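Local coordinates for protein GH3 beta-N-acetylglucosaminidase (Paenibacillaceae, PDB 6K5J) that hydrolyses terminal beta-linked N-acetylglucosamine residues, as a beta-N-acetylglucosaminidase of glycoside hydrolase family 3, at residues V98-A104 against A502-S508; L138-N142 against K182-G188; V148-R152 against A484-F488; T374-S378 against I490-V496. All blocks are in the same frame, centred on the assembly; numbering follows the deposited sequence.

Interaction 1 (V98-A104 against A502-S508); sequences VVPGNMA and AYENTPS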
loop_
_atom_site.group_PDB
_atom_site.type_symbol
_atom_site.label_atom_id
_atom_site.label_comp_id
_atom_site.label_asym_id
_atom_site.label_seq_id
_atom_site.Cartn_x
_atom_site.Cartn_y
_atom_site.Cartn_z
ATOM N N VAL A 98 1.881 -14.022 -0.543
ATOM C CA VAL A 98 2.369 -12.737 -1.031
ATOM C C VAL A 98 1.672 -12.491 -2.367
ATOM O O VAL A 98 1.897 -13.209 -3.342
ATOM C CB VAL A 98 3.897 -12.717 -1.161
ATOM C CG1 VAL A 98 4.373 -11.359 -1.683
ATOM C CG2 VAL A 98 4.527 -12.994 0.188
ATOM N N VAL A 99 0.791 -11.501 -2.396
ATOM C CA VAL A 99 -0.102 -11.261 -3.521
ATOM C C VAL A 99 0.511 -10.149 -4.371
ATOM O O VAL A 99 1.099 -9.218 -3.809
ATOM C CB VAL A 99 -1.500 -10.908 -2.986
ATOM C CG1 VAL A 99 -2.360 -10.288 -4.031
ATOM C CG2 VAL A 99 -2.157 -12.168 -2.379
ATOM N N PRO A 100 0.402 -10.194 -5.702
ATOM C CA PRO A 100 0.897 -9.079 -6.525
ATOM C C PRO A 100 0.228 -7.763 -6.161
ATOM O O PRO A 100 -0.942 -7.721 -5.773
ATOM C CB PRO A 100 0.528 -9.497 -7.950
ATOM C CG PRO A 100 0.448 -10.974 -7.895
ATOM C CD PRO A 100 -0.105 -11.296 -6.534
ATOM N N GLY A 101 0.988 -6.678 -6.314
ATOM C CA GLY A 101 0.526 -5.358 -5.951
ATOM C C GLY A 101 -0.110 -4.644 -7.130
ATOM O O GLY A 101 -0.229 -5.174 -8.230
ATOM N N ASN A 102 -0.501 -3.395 -6.881
ATOM C CA ASN A 102 -1.429 -2.720 -7.782
ATOM C C ASN A 102 -0.843 -2.551 -9.178
ATOM O O ASN A 102 -1.479 -2.922 -10.168
ATOM C CB ASN A 102 -1.850 -1.375 -7.191
ATOM C CG ASN A 102 -2.973 -1.524 -6.187
ATOM O OD1 ASN A 102 -3.240 -2.631 -5.692
ATOM N ND2 ASN A 102 -3.652 -0.422 -5.897
ATOM N N MET A 103 0.364 -1.994 -9.294
ATOM C CA MET A 103 0.828 -1.723 -10.649
ATOM C C MET A 103 1.173 -3.013 -11.391
ATOM O O MET A 103 1.019 -3.075 -12.614
ATOM C CB MET A 103 2.015 -0.754 -10.660
ATOM C CG MET A 103 2.278 -0.216 -12.087
ATOM S SD MET A 103 3.396 1.203 -12.169
ATOM C CE MET A 103 2.322 2.478 -11.482
ATOM N N ALA A 104 1.593 -4.061 -10.677
ATOM C CA ALA A 104 1.731 -5.366 -11.320
ATOM C C ALA A 104 0.387 -5.843 -11.866
ATOM O O ALA A 104 0.303 -6.347 -12.996
ATOM C CB ALA A 104 2.309 -6.380 -10.327
ATOM N N ALA A 502 8.893 -5.403 -13.747
ATOM C CA ALA A 502 8.151 -6.363 -12.942
ATOM C C ALA A 502 7.278 -5.718 -11.876
ATOM O O ALA A 502 6.437 -6.415 -11.289
ATOM C CB ALA A 502 9.110 -7.360 -12.264
ATOM N N TYR A 503 7.466 -4.430 -11.589
ATOM C CA TYR A 503 6.635 -3.612 -10.700
ATOM C C TYR A 503 6.723 -4.013 -9.229
ATOM O O TYR A 503 6.022 -3.417 -8.392
ATOM C CB TYR A 503 5.158 -3.614 -11.143
ATOM C CG TYR A 503 5.005 -3.363 -12.628
ATOM C CD1 TYR A 503 5.073 -2.073 -13.141
ATOM C CD2 TYR A 503 4.839 -4.421 -13.526
ATOM C CE1 TYR A 503 4.953 -1.832 -14.500
ATOM C CE2 TYR A 503 4.726 -4.188 -14.889
ATOM C CZ TYR A 503 4.774 -2.889 -15.365
ATOM O OH TYR A 503 4.658 -2.645 -16.720
ATOM N N GLU A 504 7.550 -4.993 -8.879
ATOM C CA GLU A 504 7.674 -5.470 -7.504
ATOM C C GLU A 504 8.753 -6.547 -7.498
ATOM O O GLU A 504 9.170 -7.035 -8.553
ATOM C CB GLU A 504 6.354 -6.017 -6.950
ATOM C CG GLU A 504 5.790 -7.148 -7.773
ATOM C CD GLU A 504 4.375 -7.493 -7.383
ATOM O OE1 GLU A 504 3.603 -6.574 -7.019
ATOM O OE2 GLU A 504 4.039 -8.691 -7.437
ATOM N N ASN A 505 9.212 -6.908 -6.294
ATOM C CA ASN A 505 10.203 -7.968 -6.124
ATOM C C ASN A 505 9.626 -9.176 -5.386
ATOM O O ASN A 505 10.348 -9.888 -4.683
ATOM C CB ASN A 505 11.451 -7.438 -5.410
ATOM C CG ASN A 505 11.188 -7.046 -3.964
ATOM O OD1 ASN A 505 10.054 -7.054 -3.502
ATOM N ND2 ASN A 505 12.252 -6.691 -3.244
ATOM N N THR A 506 8.321 -9.402 -5.530
ATOM C CA THR A 506 7.635 -10.515 -4.888
ATOM C C THR A 506 8.119 -11.856 -5.434
ATOM O O THR A 506 8.690 -11.917 -6.525
ATOM C CB THR A 506 6.135 -10.412 -5.137
ATOM O OG1 THR A 506 5.901 -10.433 -6.553
ATOM C CG2 THR A 506 5.570 -9.129 -4.550
ATOM N N PRO A 507 7.862 -12.954 -4.708
ATOM C CA PRO A 507 8.244 -14.270 -5.243
ATOM C C PRO A 507 7.655 -14.555 -6.614
ATOM O O PRO A 507 8.379 -15.006 -7.508
ATOM C CB PRO A 507 7.718 -15.242 -4.173
ATOM C CG PRO A 507 7.793 -14.456 -2.902
ATOM C CD PRO A 507 7.387 -13.048 -3.311
ATOM N N SER A 508 6.356 -14.284 -6.811
ATOM C CA SER A 508 5.724 -14.631 -8.078
ATOM C C SER A 508 6.198 -13.734 -9.215
ATOM O O SER A 508 6.248 -14.184 -10.362
ATOM C CB SER A 508 4.197 -14.580 -7.952
ATOM O OG SER A 508 3.740 -13.259 -7.717
HETATM O O HOH W 1 4.187 -13.633 -4.841
HETATM O O HOH W 2 3.237 -3.844 -7.891
#
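Glu-504 reaches across to Gly-101, just before helix 102-108. From CB, its chain places CG between the backbone N and the carbonyl carbon (chi1 58°), and then runs extended toward 98-104. Glu-504 CD lies 3.8 Å from Ala-104 CB. OE1 takes the backbone N-H of Gly-101 on its syn lone pair, with OE1 2.7 Å from N and a nearly straight bond (163°). Gly-101 is the N-cap residue of that helix. OE1 also accepts from a water, which donates to Tyr-503 O as well and accepts from Ala-104 N. OE2 lies 3.3 Å from Pro-100 CA. It accepts from Thr-506 OG1, which meets it from above the carboxylate plane. Both carboxylate oxygens are therefore held.

Beside this, Met-103 CG lies 3.5 Å from Tyr-503 CD1, and the sulfur makes an oblique Met-aromatic contact with the ring. At the other end, Val-98 CG1 touches Pro-507 CD at 3.8 Å. Thr-506 is the N-cap residue of helix 507-517. The contact thus joins the starts of helices 102-108 and 507-517. Segment 502-508 directly follows strand 499-501, and helix 359-372 packs on Pro-100 and Tyr-503.

Interaction 2 (L138-N142 against K182-G188); sequences LDINN and KHFPGHG. With NAG (2-acetamido-2-deoxy-beta-D-glucopyranose), chain B.
Asp-139 presents its carboxylate to the corner made by Lys-182 and His-183, and both of its oxygens are engaged. OD1 accepts two backbone N-H groups, from His-183 N at 2.9 Å and from His-187 N. They arrive from opposite faces of the carboxylate plane. The first is practically straight (179°). OD2 offers its syn lone pair to His-183 ND1, the donor, 2.8 Å away, and is also bonded to Ser-137. Carboxylate and imidazole are nearly coplanar, 7° apart, which fixes the rotation of the ring.

Segment 138-142 comes after strand 132-133, and 182-188 takes in the end of strand 178-184. These strands are adjacent and parallel in the TIM-barrel-type domain of family 3 hydrolases. A cis peptide precedes His-183, where the chain turns. On the far edge of the ring, NE2 is hydrogen-bonded to O3 of the N-acetylglucosamine at 2.7 Å, and either atom could be the donor. Lys-182 NZ also donates to that O3 at 2.9 Å. Outside the segments it is bonded to Phe-134 O and forms a salt bridge with Glu-85. Lys-182 CG lies over one face of the imidazole, and the acetamide methyl C8 over the other.

Leu-138 N donates to Lys-182 O at 2.7 Å. Further along, a water accepts from both Ile-140 N and Gly-188 N. Gly-188 CA comes within 3.1 Å of Ile-140 O in a CH...O contact.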
loop_
_atom_site.group_PDB
_atom_site.type_symbol
_atom_site.label_atom_id
_atom_site.label_comp_id
_atom_site.label_asym_id
_atom_site.label_seq_id
_atom_site.Cartn_x
_atom_site.Cartn_y
_atom_site.Cartn_z
ATOM N N LEU A 138 -6.776 3.961 -4.883
ATOM C CA LEU A 138 -7.338 4.383 -6.156
ATOM C C LEU A 138 -6.593 5.583 -6.721
ATOM O O LEU A 138 -7.121 6.289 -7.590
ATOM C CB LEU A 138 -8.831 4.703 -6.009
ATOM C CG LEU A 138 -9.718 3.522 -5.599
ATOM C CD1 LEU A 138 -11.196 3.936 -5.664
ATOM C CD2 LEU A 138 -9.453 2.307 -6.496
ATOM N N ASP A 139 -5.384 5.837 -6.232
ATOM C CA ASP A 139 -4.579 6.909 -6.797
ATOM C C ASP A 139 -4.159 6.547 -8.217
ATOM O O ASP A 139 -3.914 5.380 -8.538
ATOM C CB ASP A 139 -3.361 7.180 -5.916
ATOM C CG ASP A 139 -3.736 7.421 -4.455
ATOM O OD1 ASP A 139 -4.515 8.363 -4.178
ATOM O OD2 ASP A 139 -3.253 6.672 -3.582
ATOM N N ILE A 140 -4.103 7.560 -9.078
ATOM C CA ILE A 140 -3.773 7.393 -10.490
ATOM C C ILE A 140 -2.393 8.003 -10.690
ATOM O O ILE A 140 -2.235 9.232 -10.643
ATOM C CB ILE A 140 -4.816 8.053 -11.409
ATOM C CG1 ILE A 140 -6.206 7.449 -11.187
ATOM C CG2 ILE A 140 -4.423 7.891 -12.881
ATOM C CD1 ILE A 140 -7.362 8.375 -11.625
ATOM N N ASN A 141 -1.384 7.154 -10.897
ATOM C CA ASN A 141 0.008 7.609 -10.942
ATOM C C ASN A 141 0.335 8.109 -12.348
ATOM O O ASN A 141 1.003 7.449 -13.148
ATOM C CB ASN A 141 0.956 6.496 -10.514
ATOM C CG ASN A 141 2.282 7.026 -10.008
ATOM O OD1 ASN A 141 2.436 7.318 -8.819
ATOM N ND2 ASN A 141 3.254 7.147 -10.907
ATOM N N ASN A 142 -0.182 9.299 -12.653
ATOM C CA ASN A 142 0.061 9.972 -13.925
ATOM C C ASN A 142 1.333 10.811 -13.902
ATOM O O ASN A 142 1.669 11.433 -14.915
ATOM C CB ASN A 142 -1.123 10.874 -14.272
ATOM C CG ASN A 142 -1.284 11.984 -13.274
ATOM O OD1 ASN A 142 -1.521 11.731 -12.099
ATOM N ND2 ASN A 142 -1.099 13.223 -13.716
ATOM N N LYS A 182 -8.293 4.851 -1.100
ATOM C CA LYS A 182 -7.415 5.937 -0.677
ATOM C C LYS A 182 -6.602 6.396 -1.887
ATOM O O LYS A 182 -6.461 5.657 -2.861
ATOM C CB LYS A 182 -6.520 5.475 0.495
ATOM C CG LYS A 182 -5.485 4.377 0.137
ATOM C CD LYS A 182 -4.762 3.874 1.413
ATOM C CE LYS A 182 -3.560 2.964 1.080
ATOM N NZ LYS A 182 -2.957 2.386 2.345
ATOM N N HIS A 183 -6.087 7.630 -1.859
ATOM C CA HIS A 183 -6.211 8.644 -0.820
ATOM C C HIS A 183 -7.024 9.811 -1.398
ATOM O O HIS A 183 -6.518 10.571 -2.236
ATOM C CB HIS A 183 -4.827 9.149 -0.376
ATOM C CG HIS A 183 -3.880 8.068 0.071
ATOM N ND1 HIS A 183 -3.178 7.274 -0.813
ATOM C CD2 HIS A 183 -3.508 7.669 1.311
ATOM C CE1 HIS A 183 -2.412 6.434 -0.137
ATOM N NE2 HIS A 183 -2.596 6.650 1.155
ATOM N N PHE A 184 -8.264 9.955 -0.942
ATOM C CA PHE A 184 -9.214 10.855 -1.592
ATOM C C PHE A 184 -8.818 12.319 -1.375
ATOM O O PHE A 184 -8.457 12.704 -0.260
ATOM C CB PHE A 184 -10.623 10.597 -1.040
ATOM C CG PHE A 184 -11.691 11.457 -1.663
ATOM C CD1 PHE A 184 -12.014 12.692 -1.116
ATOM C CD2 PHE A 184 -12.379 11.025 -2.786
ATOM C CE1 PHE A 184 -12.996 13.496 -1.693
ATOM C CE2 PHE A 184 -13.374 11.812 -3.369
ATOM C CZ PHE A 184 -13.679 13.054 -2.825
ATOM N N PRO A 185 -8.947 13.182 -2.405
ATOM C CA PRO A 185 -9.504 12.898 -3.736
ATOM C C PRO A 185 -8.493 12.434 -4.788
ATOM O O PRO A 185 -8.816 12.463 -5.971
ATOM C CB PRO A 185 -10.108 14.250 -4.150
ATOM C CG PRO A 185 -9.208 15.260 -3.498
ATOM C CD PRO A 185 -8.794 14.630 -2.172
ATOM N N GLY A 186 -7.294 12.014 -4.383
ATOM C CA GLY A 186 -6.370 11.464 -5.357
ATOM C C GLY A 186 -4.960 11.996 -5.202
ATOM O O GLY A 186 -4.712 13.177 -5.439
ATOM N N HIS A 187 -4.034 11.117 -4.828
ATOM C CA HIS A 187 -2.650 11.448 -4.513
ATOM C C HIS A 187 -1.694 11.157 -5.669
ATOM O O HIS A 187 -0.486 11.346 -5.513
ATOM C CB HIS A 187 -2.222 10.654 -3.259
ATOM C CG HIS A 187 -1.196 11.332 -2.393
ATOM N ND1 HIS A 187 -0.018 11.862 -2.887
ATOM C CD2 HIS A 187 -1.147 11.504 -1.045
ATOM C CE1 HIS A 187 0.693 12.359 -1.889
ATOM N NE2 HIS A 187 0.031 12.160 -0.761
ATOM N N GLY A 188 -2.200 10.721 -6.827
ATOM C CA GLY A 188 -1.332 10.190 -7.873
ATOM C C GLY A 188 -0.504 11.225 -8.614
ATOM O O GLY A 188 0.534 10.877 -9.193
HETATM C C1 NAG B . 0.046 6.829 5.742
HETATM C C2 NAG B . -0.194 6.318 4.298
HETATM C C3 NAG B . -1.490 5.492 4.205
HETATM C C4 NAG B . -1.567 4.450 5.312
HETATM C C5 NAG B . -1.392 5.137 6.656
HETATM C C6 NAG B . -1.450 4.196 7.838
HETATM C C7 NAG B . 0.426 7.514 2.228
HETATM C C8 NAG B . 0.208 8.758 1.410
HETATM N N2 NAG B . -0.252 7.447 3.379
HETATM O O1 NAG B . 1.349 7.300 5.819
HETATM O O3 NAG B . -1.563 4.844 2.938
HETATM O O4 NAG B . -2.823 3.783 5.275
HETATM O O5 NAG B . -0.101 5.753 6.676
HETATM O O6 NAG B . -0.303 3.357 7.890
HETATM O O7 NAG B . 1.163 6.605 1.851
HETATM O O HOH W 3 -4.733 10.236 -8.182
#

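Interaction 3 (V148-R152 against A484-F488); sequences VIGVR and ARNPF. With NAG (2-acetamido-2-deoxy-beta-D-glucopyranose), chain B.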
loop_
_atom_site.group_PDB
_atom_site.type_symbol
_atom_site.label_atom_id
_atom_site.label_comp_id
_atom_site.label_asym_id
_atom_site.label_seq_id
_atom_site.Cartn_x
_atom_site.Cartn_y
_atom_site.Cartn_z
ATOM N N VAL A 148 5.668 8.816 -3.525
ATOM C CA VAL A 148 4.980 8.072 -2.479
ATOM C C VAL A 148 3.986 7.047 -3.021
ATOM O O VAL A 148 3.712 6.048 -2.330
ATOM C CB VAL A 148 4.284 9.035 -1.488
ATOM C CG1 VAL A 148 3.237 9.865 -2.185
ATOM C CG2 VAL A 148 3.682 8.273 -0.292
ATOM N N ILE A 149 3.466 7.214 -4.236
ATOM C CA ILE A 149 2.519 6.248 -4.792
ATOM C C ILE A 149 3.279 5.233 -5.649
ATOM O O ILE A 149 3.578 4.129 -5.184
ATOM C CB ILE A 149 1.400 6.967 -5.569
ATOM C CG1 ILE A 149 0.717 8.003 -4.666
ATOM C CG2 ILE A 149 0.361 5.959 -6.132
ATOM C CD1 ILE A 149 0.123 7.433 -3.342
ATOM N N GLY A 150 3.618 5.592 -6.889
ATOM C CA GLY A 150 4.417 4.678 -7.704
ATOM C C GLY A 150 3.662 3.384 -7.956
ATOM O O GLY A 150 2.485 3.404 -8.332
ATOM N N VAL A 151 4.304 2.236 -7.685
ATOM C CA VAL A 151 3.673 0.940 -7.982
ATOM C C VAL A 151 2.494 0.633 -7.062
ATOM O O VAL A 151 1.821 -0.394 -7.225
ATOM C CB VAL A 151 4.684 -0.222 -7.916
ATOM C CG1 VAL A 151 5.809 -0.035 -8.945
ATOM C CG2 VAL A 151 5.240 -0.383 -6.497
ATOM N N ARG A 152 2.237 1.496 -6.077
ATOM C CA ARG A 152 1.025 1.336 -5.276
ATOM C C ARG A 152 -0.243 1.691 -6.045
ATOM O O ARG A 152 -1.339 1.384 -5.569
ATOM C CB ARG A 152 1.113 2.194 -4.010
ATOM C CG ARG A 152 2.210 1.766 -3.058
ATOM C CD ARG A 152 2.453 2.844 -2.013
ATOM N NE ARG A 152 1.355 2.903 -1.061
ATOM C CZ ARG A 152 1.120 3.923 -0.241
ATOM N NH1 ARG A 152 1.886 5.000 -0.277
ATOM N NH2 ARG A 152 0.116 3.859 0.624
ATOM N N ALA A 484 12.295 -3.854 -10.449
ATOM C CA ALA A 484 11.478 -4.543 -9.456
ATOM C C ALA A 484 10.785 -3.573 -8.508
ATOM O O ALA A 484 10.248 -3.995 -7.475
ATOM C CB ALA A 484 12.329 -5.539 -8.661
ATOM N N ARG A 485 10.811 -2.279 -8.814
ATOM C CA ARG A 485 9.831 -1.387 -8.220
ATOM C C ARG A 485 9.297 -0.458 -9.311
ATOM O O ARG A 485 8.672 -0.951 -10.255
ATOM C CB ARG A 485 10.403 -0.642 -7.008
ATOM C CG ARG A 485 9.269 -0.037 -6.173
ATOM C CD ARG A 485 9.594 0.163 -4.697
ATOM N NE ARG A 485 8.433 0.769 -4.042
ATOM C CZ ARG A 485 8.027 0.513 -2.798
ATOM N NH1 ARG A 485 8.694 -0.338 -2.026
ATOM N NH2 ARG A 485 6.944 1.118 -2.325
ATOM N N ASN A 486 9.502 0.857 -9.221
ATOM C CA ASN A 486 8.886 1.733 -10.218
ATOM C C ASN A 486 9.454 1.430 -11.603
ATOM O O ASN A 486 10.673 1.286 -11.756
ATOM C CB ASN A 486 9.103 3.215 -9.891
ATOM C CG ASN A 486 8.280 3.681 -8.695
ATOM O OD1 ASN A 486 7.519 2.914 -8.109
ATOM N ND2 ASN A 486 8.445 4.944 -8.324
ATOM N N PRO A 487 8.607 1.345 -12.638
ATOM C CA PRO A 487 9.116 1.077 -13.988
ATOM C C PRO A 487 9.778 2.282 -14.623
ATOM O O PRO A 487 10.393 2.137 -15.687
ATOM C CB PRO A 487 7.854 0.675 -14.761
ATOM C CG PRO A 487 6.764 1.505 -14.107
ATOM C CD PRO A 487 7.141 1.508 -12.620
ATOM N N PHE A 488 9.697 3.451 -13.989
ATOM C CA PHE A 488 10.225 4.688 -14.548
ATOM C C PHE A 488 11.745 4.772 -14.464
ATOM O O PHE A 488 12.328 5.750 -14.954
ATOM C CB PHE A 488 9.547 5.868 -13.841
ATOM C CG PHE A 488 8.058 5.655 -13.650
ATOM C CD1 PHE A 488 7.231 5.462 -14.750
ATOM C CD2 PHE A 488 7.500 5.595 -12.382
ATOM C CE1 PHE A 488 5.854 5.240 -14.589
ATOM C CE2 PHE A 488 6.127 5.375 -12.209
ATOM C CZ PHE A 488 5.310 5.191 -13.308
HETATM C C1 NAG B . 0.046 6.829 5.742
HETATM C C2 NAG B . -0.194 6.318 4.298
HETATM C C3 NAG B . -1.490 5.492 4.205
HETATM C C4 NAG B . -1.567 4.450 5.312
HETATM C C5 NAG B . -1.392 5.137 6.656
HETATM C C6 NAG B . -1.450 4.196 7.838
HETATM C C7 NAG B . 0.426 7.514 2.228
HETATM C C8 NAG B . 0.208 8.758 1.410
HETATM N N2 NAG B . -0.252 7.447 3.379
HETATM O O1 NAG B . 1.349 7.300 5.819
HETATM O O3 NAG B . -1.563 4.844 2.938
HETATM O O4 NAG B . -2.823 3.783 5.275
HETATM O O5 NAG B . -0.101 5.753 6.676
HETATM O O6 NAG B . -0.303 3.357 7.890
HETATM O O7 NAG B . 1.163 6.605 1.851
HETATM O O HOH W 4 5.678 3.460 -3.563
#
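Val-151 pushes its side chain against the backbone and side chains of 484-488. Its CG1 is anti to the carbonyl carbon (chi1 -61°), which brings this methyl to 3.3 Å from Arg-485 O. CG1 also lies 3.5 Å from Asn-486 OD1 and packs more loosely on the CD of Pro-487. The other methyl, CG2, rests against the Arg-485 chain, 4.1 Å from CG. The two side chains cross at about a right angle.

Arg-485 is extended from CG to NE and passes across the valine. Its guanidinium has NH2 bound to Val-403 O and NH1 paired with Asp-404. NH2 also gives a hydrogen to a water lying in the guanidinium plane, at 2.9 Å. That water donates to Ile-149 O, so it bridges the two segments.

The contact lies between the TIM-barrel-type domain, which supplies the loop 148-152, and the domain with the mixed sheet. There, 484-488 follows strand 478-483. Asn-486 OD1 approaches Val-151 N at 3.3 Å and accepts a weak hydrogen bond. The same oxygen is 3.6 Å from Gly-150 CA.

Arg-152, which follows Val-151, turns to the sugar. Its NH1 donates to O7 of the N-acetylglucosamine at 2.8 Å and also to Val-148 O. NH2 adds weak bonds to O7 and O3 of the sugar, and a salt bridge to Glu-85.

Interaction 4 (T374-S378 against I490-V496); sequences TLLRS and INALPTV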
loop_
_atom_site.group_PDB
_atom_site.type_symbol
_atom_site.label_atom_id
_atom_site.label_comp_id
_atom_site.label_asym_id
_atom_site.label_seq_id
_atom_site.Cartn_x
_atom_site.Cartn_y
_atom_site.Cartn_z
ATOM N N THR A 374 6.583 -6.894 -18.238
ATOM C CA THR A 374 6.470 -5.986 -19.369
ATOM C C THR A 374 7.848 -5.721 -19.959
ATOM O O THR A 374 8.825 -5.577 -19.226
ATOM C CB THR A 374 5.820 -4.676 -18.908
ATOM O OG1 THR A 374 4.552 -4.982 -18.310
ATOM C CG2 THR A 374 5.629 -3.712 -20.071
ATOM N N LEU A 375 7.931 -5.676 -21.284
ATOM C CA LEU A 375 9.167 -5.345 -21.982
ATOM C C LEU A 375 9.032 -3.932 -22.531
ATOM O O LEU A 375 8.181 -3.678 -23.387
ATOM C CB LEU A 375 9.452 -6.339 -23.114
ATOM C CG LEU A 375 10.714 -6.096 -23.969
ATOM C CD1 LEU A 375 11.962 -5.925 -23.099
ATOM C CD2 LEU A 375 10.918 -7.233 -24.957
ATOM N N LEU A 376 9.858 -3.015 -22.040
ATOM C CA LEU A 376 9.782 -1.625 -22.470
ATOM C C LEU A 376 10.772 -1.286 -23.572
ATOM O O LEU A 376 10.519 -0.366 -24.358
ATOM C CB LEU A 376 10.027 -0.683 -21.282
ATOM C CG LEU A 376 8.874 -0.442 -20.303
ATOM C CD1 LEU A 376 8.669 -1.641 -19.426
ATOM C CD2 LEU A 376 9.183 0.780 -19.434
ATOM N N ARG A 377 11.881 -2.012 -23.667
ATOM C CA ARG A 377 12.914 -1.664 -24.632
ATOM C C ARG A 377 13.725 -2.915 -24.926
ATOM O O ARG A 377 14.041 -3.670 -24.012
ATOM C CB ARG A 377 13.824 -0.550 -24.089
ATOM C CG ARG A 377 14.958 -0.163 -25.031
ATOM C CD ARG A 377 15.935 0.809 -24.384
ATOM N NE ARG A 377 15.316 2.089 -24.093
ATOM C CZ ARG A 377 15.827 2.996 -23.271
ATOM N NH1 ARG A 377 16.977 2.760 -22.649
ATOM N NH2 ARG A 377 15.190 4.140 -23.074
ATOM N N SER A 378 14.045 -3.133 -26.198
ATOM C CA SER A 378 14.937 -4.225 -26.568
ATOM C C SER A 378 15.447 -3.976 -27.976
ATOM O O SER A 378 14.847 -3.223 -28.750
ATOM C CB SER A 378 14.249 -5.587 -26.489
ATOM O OG SER A 378 13.139 -5.616 -27.358
ATOM N N ILE A 490 13.694 3.336 -16.312
ATOM C CA ILE A 490 14.192 3.395 -17.687
ATOM C C ILE A 490 14.495 4.831 -18.097
ATOM O O ILE A 490 15.359 5.066 -18.951
ATOM C CB ILE A 490 13.186 2.743 -18.659
ATOM C CG1 ILE A 490 13.775 2.624 -20.066
ATOM C CG2 ILE A 490 11.876 3.518 -18.701
ATOM C CD1 ILE A 490 12.865 1.908 -21.047
ATOM N N ASN A 491 13.780 5.807 -17.516
ATOM C CA ASN A 491 13.973 7.221 -17.844
ATOM C C ASN A 491 15.355 7.722 -17.450
ATOM O O ASN A 491 15.820 8.726 -18.004
ATOM C CB ASN A 491 12.916 8.087 -17.145
ATOM C CG ASN A 491 11.532 7.885 -17.712
ATOM O OD1 ASN A 491 11.372 7.360 -18.813
ATOM N ND2 ASN A 491 10.518 8.305 -16.963
ATOM N N ALA A 492 16.006 7.057 -16.499
ATOM C CA ALA A 492 17.336 7.412 -16.038
ATOM C C ALA A 492 18.426 6.538 -16.644
ATOM O O ALA A 492 19.582 6.649 -16.228
ATOM C CB ALA A 492 17.405 7.333 -14.509
ATOM N N LEU A 493 18.089 5.678 -17.608
ATOM C CA LEU A 493 19.006 4.653 -18.119
ATOM C C LEU A 493 19.074 4.684 -19.647
ATOM O O LEU A 493 18.718 3.714 -20.323
ATOM C CB LEU A 493 18.578 3.268 -17.621
ATOM C CG LEU A 493 18.517 3.110 -16.105
ATOM C CD1 LEU A 493 17.853 1.777 -15.726
ATOM C CD2 LEU A 493 19.918 3.212 -15.485
ATOM N N PRO A 494 19.562 5.783 -20.231
ATOM C CA PRO A 494 19.493 5.915 -21.697
ATOM C C PRO A 494 20.383 4.943 -22.464
ATOM O O PRO A 494 20.102 4.688 -23.641
ATOM C CB PRO A 494 19.907 7.377 -21.940
ATOM C CG PRO A 494 20.711 7.753 -20.737
ATOM C CD PRO A 494 20.128 6.986 -19.585
ATOM N N THR A 495 21.423 4.383 -21.846
ATOM C CA THR A 495 22.330 3.469 -22.530
ATOM C C THR A 495 21.865 2.020 -22.484
ATOM O O THR A 495 22.365 1.191 -23.257
ATOM C CB THR A 495 23.729 3.575 -21.914
ATOM O OG1 THR A 495 24.017 4.954 -21.650
ATOM C CG2 THR A 495 24.797 3.002 -22.854
ATOM N N VAL A 496 20.911 1.701 -21.606
ATOM C CA VAL A 496 20.446 0.323 -21.462
ATOM C C VAL A 496 19.724 -0.099 -22.732
ATOM O O VAL A 496 18.907 0.652 -23.277
ATOM C CB VAL A 496 19.552 0.212 -20.216
ATOM C CG1 VAL A 496 18.736 -1.072 -20.223
ATOM C CG2 VAL A 496 20.400 0.301 -18.973
HETATM O O HOH W 5 16.236 6.213 -21.171
#
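A classic beta bulge at Leu-376 and Arg-377, both opposite Phe-499, lies at the edge of the mixed six-stranded sheet. Strand 374-377 is an outermost strand of that sheet. Both bulge side chains point toward 490-496, which is part of the connection between strands 478-483 and 499-501.

Arg-377 carries most of the contact. Its CG is anti to the backbone N (chi1 178°), which sends the chain across to the other segment before it bends at chi3. The guanidinium then lies flat over Ile-490, whose CG1 is beneath one face, 3.7 Å from NH2. At the edge, near the guanidinium plane, NH1 gives two hydrogen bonds. One goes to Val-496 O at 2.9 Å and the other to Leu-493 O at 3.1 Å. These carbonyls belong to the last and first residues of a type I beta turn. Leu-493 O also accepts the turn's own bond from Val-496 N, and its two donors come from opposite faces of the carbonyl plane. The arginine therefore clamps the turn as well as joining it to the edge strand.

Leu-376 fills the apolar side. Its CB is 3.9 Å from Ile-490 CD1, and its CD2 meets the CG2 methyl of the same isoleucine. Phe-499 of strand 499-501 also touches both residues. The other terminal nitrogen of the Arg-377 guanidinium, NH2, donates to a water at 3.0 Å, and this water donates to Ile-490 O.

From the N terminus, 98-104 comes first, and interaction 1 closes the longest loop when the chain returns at 502-508. The other three contacts all fall within that loop. Interaction 2 closes a short loop inside the TIM-barrel-type domain. Interaction 3 opens before it closes, so the two cross; Asn-141 OD1 probably bonds to Gly-150 N there, and both reach the N-acetylglucosamine. Interaction 4 opens at 374-378 and crosses interaction 3, since 490-496 follows 484-488. It stays within the mixed-sheet domain. Interactions 1 and 3 join the two domains side by side, with a probable bond from Met-103 N to Val-151 O. Tyr-503 and Thr-374 connect interactions 1 and 4.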